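Local coordinates for Two-component system sensor histidine kinase (Bacteroides thetaiotaomicron, PDB 3VA6), which probably acts as a hybrid two-component sensor histidine kinase, this chain being its extracellular beta-propeller and beta-sandwich part, at residues 10-15 / 301-306. Numbering follows the deposited sequence.
Sequences QQFDNI and SLSRYN
Asp-13 and Leu-302 form a hydrogen-bonded antiparallel pair, each backbone N meeting the other's O at 3.0 Å; the bond from Asp-13 N is nearly straight, 172° at its hydrogen. Their side chains run out together from the sheet: buried Leu-302 packs on Trp-293, whereas Asp-13, partly exposed, can keep a charged group. Next along, Asn-14 and Ser-301 are a non-hydrogen-bonded pair, joined instead by side chains: Ser-301 OG gives its proton to Asn-14 OD1 (2.6 Å), tilted 28° from the carbonyl plane. CG of Asn-14 stands beside its own backbone N (chi1 -63°), which turns the amide toward the serine while ND2 bonds Ser-275 O. An amide suits this place because it both accepts and donates; a leucine here would probably cost the Ser-301 hydroxyl its acceptor and the Ser-275 carbonyl its ND2 donor. Phe-12, buried just before the strand, brings its ring against two small serines, CD2 lying 4.0 Å from Ser-301 CB and CE2 3.9 Å from Ser-303 CB. Arg-304, bent at chi3, brings NH2 to 3.5 Å from Asp-13 CB, while its NH1 forms a salt bridge with Asp-686. Pairing with strand 299-303, itself beside strand 292-296, N-terminal strand 13-15 completes the last blade, the velcro closure of a seven-bladed beta-propeller.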
ATOM      1  N   GLN A  10      22.834  -4.249  -1.010  1.00 68.00           N
ATOM      2  CA  GLN A  10      24.096  -4.835  -0.565  1.00 69.26           C
ATOM      3  C   GLN A  10      23.923  -6.364  -0.365  1.00 69.28           C
ATOM      4  O   GLN A  10      24.916  -7.095  -0.319  1.00 70.06           O
ATOM      5  CB  GLN A  10      24.604  -4.076   0.704  1.00 71.04           C
ATOM      6  CG  GLN A  10      25.962  -4.501   1.319  1.00 72.71           C
ATOM      7  CD  GLN A  10      26.574  -3.463   2.313  1.00 74.48           C
ATOM      8  OE1 GLN A  10      26.085  -2.321   2.441  1.00 74.44           O
ATOM      9  NE2 GLN A  10      27.664  -3.855   3.004  1.00 76.17           N
ATOM     10  N   GLN A  11      22.679  -6.842  -0.285  1.00 68.51           N
ATOM     11  CA  GLN A  11      22.385  -8.255   0.029  1.00 68.66           C
ATOM     12  C   GLN A  11      21.119  -8.744  -0.676  1.00 67.18           C
ATOM     13  O   GLN A  11      20.223  -7.973  -0.941  1.00 66.35           O
ATOM     14  CB  GLN A  11      22.197  -8.432   1.535  1.00 70.12           C
ATOM     15  CG  GLN A  11      23.236  -7.682   2.362  1.00 71.73           C
ATOM     16  CD  GLN A  11      23.470  -8.272   3.744  1.00 73.53           C
ATOM     17  OE1 GLN A  11      22.723  -9.160   4.187  1.00 73.55           O
ATOM     18  NE2 GLN A  11      24.513  -7.785   4.434  1.00 75.15           N
ATOM     19  N   PHE A  12      21.053 -10.040  -0.963  1.00 66.99           N
ATOM     20  CA  PHE A  12      19.916 -10.624  -1.687  1.00 65.74           C
ATOM     21  C   PHE A  12      19.490 -11.941  -1.074  1.00 66.25           C
ATOM     22  O   PHE A  12      20.254 -12.579  -0.348  1.00 67.49           O
ATOM     23  CB  PHE A  12      20.285 -10.864  -3.150  1.00 64.76           C
ATOM     24  CG  PHE A  12      20.694  -9.617  -3.868  1.00 64.24           C
ATOM     25  CD1 PHE A  12      22.016  -9.187  -3.843  1.00 65.02           C
ATOM     26  CD2 PHE A  12      19.754  -8.848  -4.537  1.00 63.10           C
ATOM     27  CE1 PHE A  12      22.396  -8.024  -4.479  1.00 64.64           C
ATOM     28  CE2 PHE A  12      20.133  -7.677  -5.184  1.00 62.72           C
ATOM     29  CZ  PHE A  12      21.457  -7.263  -5.148  1.00 63.49           C
ATOM     30  N   ASP A  13      18.259 -12.348  -1.349  1.00 65.41           N
ATOM     31  CA  ASP A  13      17.839 -13.673  -0.958  1.00 65.82           C
ATOM     32  C   ASP A  13      17.649 -14.439  -2.273  1.00 64.83           C
ATOM     33  O   ASP A  13      16.819 -14.108  -3.120  1.00 63.68           O
ATOM     34  CB  ASP A  13      16.682 -13.601   0.093  1.00 66.16           C
ATOM     35  CG  ASP A  13      15.373 -14.198  -0.380  1.00 65.26           C
ATOM     36  OD1 ASP A  13      14.925 -15.240   0.184  1.00 65.84           O
ATOM     37  OD2 ASP A  13      14.770 -13.604  -1.299  1.00 64.07           O
ATOM     38  N   ASN A  14      18.542 -15.398  -2.475  1.00 65.45           N
ATOM     39  CA  ASN A  14      18.695 -16.121  -3.744  1.00 64.86           C
ATOM     40  C   ASN A  14      17.876 -17.415  -3.826  1.00 64.87           C
ATOM     41  O   ASN A  14      17.832 -18.204  -2.876  1.00 65.85           O
ATOM     42  CB  ASN A  14      20.172 -16.399  -3.974  1.00 65.67           C
ATOM     43  CG  ASN A  14      20.973 -15.123  -4.113  1.00 65.59           C
ATOM     44  OD1 ASN A  14      20.528 -14.151  -4.745  1.00 64.54           O
ATOM     45  ND2 ASN A  14      22.140 -15.096  -3.496  1.00 66.78           N
ATOM     46  N   ILE A  15      17.228 -17.594  -4.979  1.00 63.87           N
ATOM     47  CA  ILE A  15      16.207 -18.618  -5.193  1.00 63.71           C
ATOM     48  C   ILE A  15      16.556 -19.383  -6.459  1.00 63.57           C
ATOM     49  O   ILE A  15      16.904 -18.785  -7.483  1.00 62.93           O
ATOM     50  CB  ILE A  15      14.811 -17.969  -5.360  1.00 62.70           C
ATOM     51  CG1 ILE A  15      14.482 -17.102  -4.138  1.00 62.94           C
ATOM     52  CG2 ILE A  15      13.742 -19.024  -5.585  1.00 62.63           C
ATOM     53  CD1 ILE A  15      13.221 -16.273  -4.248  1.00 62.08           C
ATOM     54  N   SER A 301      17.613 -13.476  -7.894  1.00 60.87           N
ATOM     55  CA  SER A 301      18.061 -12.692  -6.752  1.00 61.48           C
ATOM     56  C   SER A 301      16.934 -11.757  -6.405  1.00 60.91           C
ATOM     57  O   SER A 301      16.566 -10.902  -7.211  1.00 60.09           O
ATOM     58  CB  SER A 301      19.329 -11.897  -7.077  1.00 61.74           C
ATOM     59  OG  SER A 301      20.501 -12.660  -6.843  1.00 62.74           O
ATOM     60  N   LEU A 302      16.377 -11.941  -5.209  1.00 61.46           N
ATOM     61  CA  LEU A 302      15.303 -11.090  -4.700  1.00 61.18           C
ATOM     62  C   LEU A 302      15.883 -10.017  -3.797  1.00 61.91           C
ATOM     63  O   LEU A 302      16.568 -10.332  -2.811  1.00 63.02           O
ATOM     64  CB  LEU A 302      14.289 -11.927  -3.903  1.00 61.51           C
ATOM     65  CG  LEU A 302      13.193 -11.228  -3.098  1.00 61.59           C
ATOM     66  CD1 LEU A 302      12.226 -10.483  -4.005  1.00 60.52           C
ATOM     67  CD2 LEU A 302      12.473 -12.281  -2.277  1.00 62.17           C
ATOM     68  N   SER A 303      15.598  -8.754  -4.125  1.00 61.42           N
ATOM     69  CA  SER A 303      15.911  -7.662  -3.226  1.00 62.19           C
ATOM     70  C   SER A 303      14.635  -7.154  -2.590  1.00 62.22           C
ATOM     71  O   SER A 303      13.782  -6.584  -3.255  1.00 61.38           O
ATOM     72  CB  SER A 303      16.635  -6.525  -3.939  1.00 61.91           C
ATOM     73  OG  SER A 303      17.109  -5.593  -2.973  1.00 62.94           O
ATOM     74  N   ARG A 304      14.506  -7.388  -1.296  1.00 63.30           N
ATOM     75  CA  ARG A 304      13.311  -7.002  -0.574  1.00 63.56           C
ATOM     76  C   ARG A 304      13.288  -5.511  -0.402  1.00 63.83           C
ATOM     77  O   ARG A 304      14.313  -4.925  -0.056  1.00 64.58           O
ATOM     78  CB  ARG A 304      13.250  -7.660   0.807  1.00 64.86           C
ATOM     79  CG  ARG A 304      13.155  -9.171   0.762  1.00 64.78           C
ATOM     80  CD  ARG A 304      13.060  -9.747   2.168  1.00 66.20           C
ATOM     81  NE  ARG A 304      14.038 -10.812   2.301  1.00 66.76           N
ATOM     82  CZ  ARG A 304      15.199 -10.686   2.957  1.00 67.93           C
ATOM     83  NH1 ARG A 304      15.502  -9.551   3.610  1.00 68.74           N
ATOM     84  NH2 ARG A 304      16.068 -11.713   2.986  1.00 68.45           N
ATOM     85  N   TYR A 305      12.123  -4.915  -0.686  1.00 63.28           N
ATOM     86  CA  TYR A 305      11.796  -3.549  -0.274  1.00 63.81           C
ATOM     87  C   TYR A 305      11.430  -3.515   1.187  1.00 65.23           C
ATOM     88  O   TYR A 305      10.812  -4.447   1.706  1.00 65.45           O
ATOM     89  CB  TYR A 305      10.619  -2.990  -1.071  1.00 62.88           C
ATOM     90  CG  TYR A 305      10.588  -1.492  -1.036  1.00 63.26           C
ATOM     91  CD1 TYR A 305      11.623  -0.759  -1.637  1.00 63.10           C
ATOM     92  CD2 TYR A 305       9.561  -0.788  -0.381  1.00 63.92           C
ATOM     93  CE1 TYR A 305      11.639   0.629  -1.603  1.00 63.57           C
ATOM     94  CE2 TYR A 305       9.564   0.610  -0.334  1.00 64.44           C
ATOM     95  CZ  TYR A 305      10.600   1.320  -0.949  1.00 64.25           C
ATOM     96  OH  TYR A 305      10.671   2.700  -0.933  1.00 64.84           O
ATOM     97  N   ASN A 306      11.761  -2.404   1.837  1.00 66.28           N
ATOM     98  CA  ASN A 306      11.592  -2.273   3.284  1.00 67.94           C
ATOM     99  C   ASN A 306      11.138  -0.883   3.713  1.00 68.78           C
ATOM    100  O   ASN A 306      11.881   0.086   3.566  1.00 69.13           O
ATOM    101  CB  ASN A 306      12.920  -2.601   3.979  1.00 69.07           C
ATOM    102  CG  ASN A 306      13.061  -4.079   4.318  1.00 69.18           C
ATOM    103  OD1 ASN A 306      12.185  -4.931   3.967  1.00 68.31           O
ATOM    104  ND2 ASN A 306      14.178  -4.411   5.003  1.00 70.36           N
TER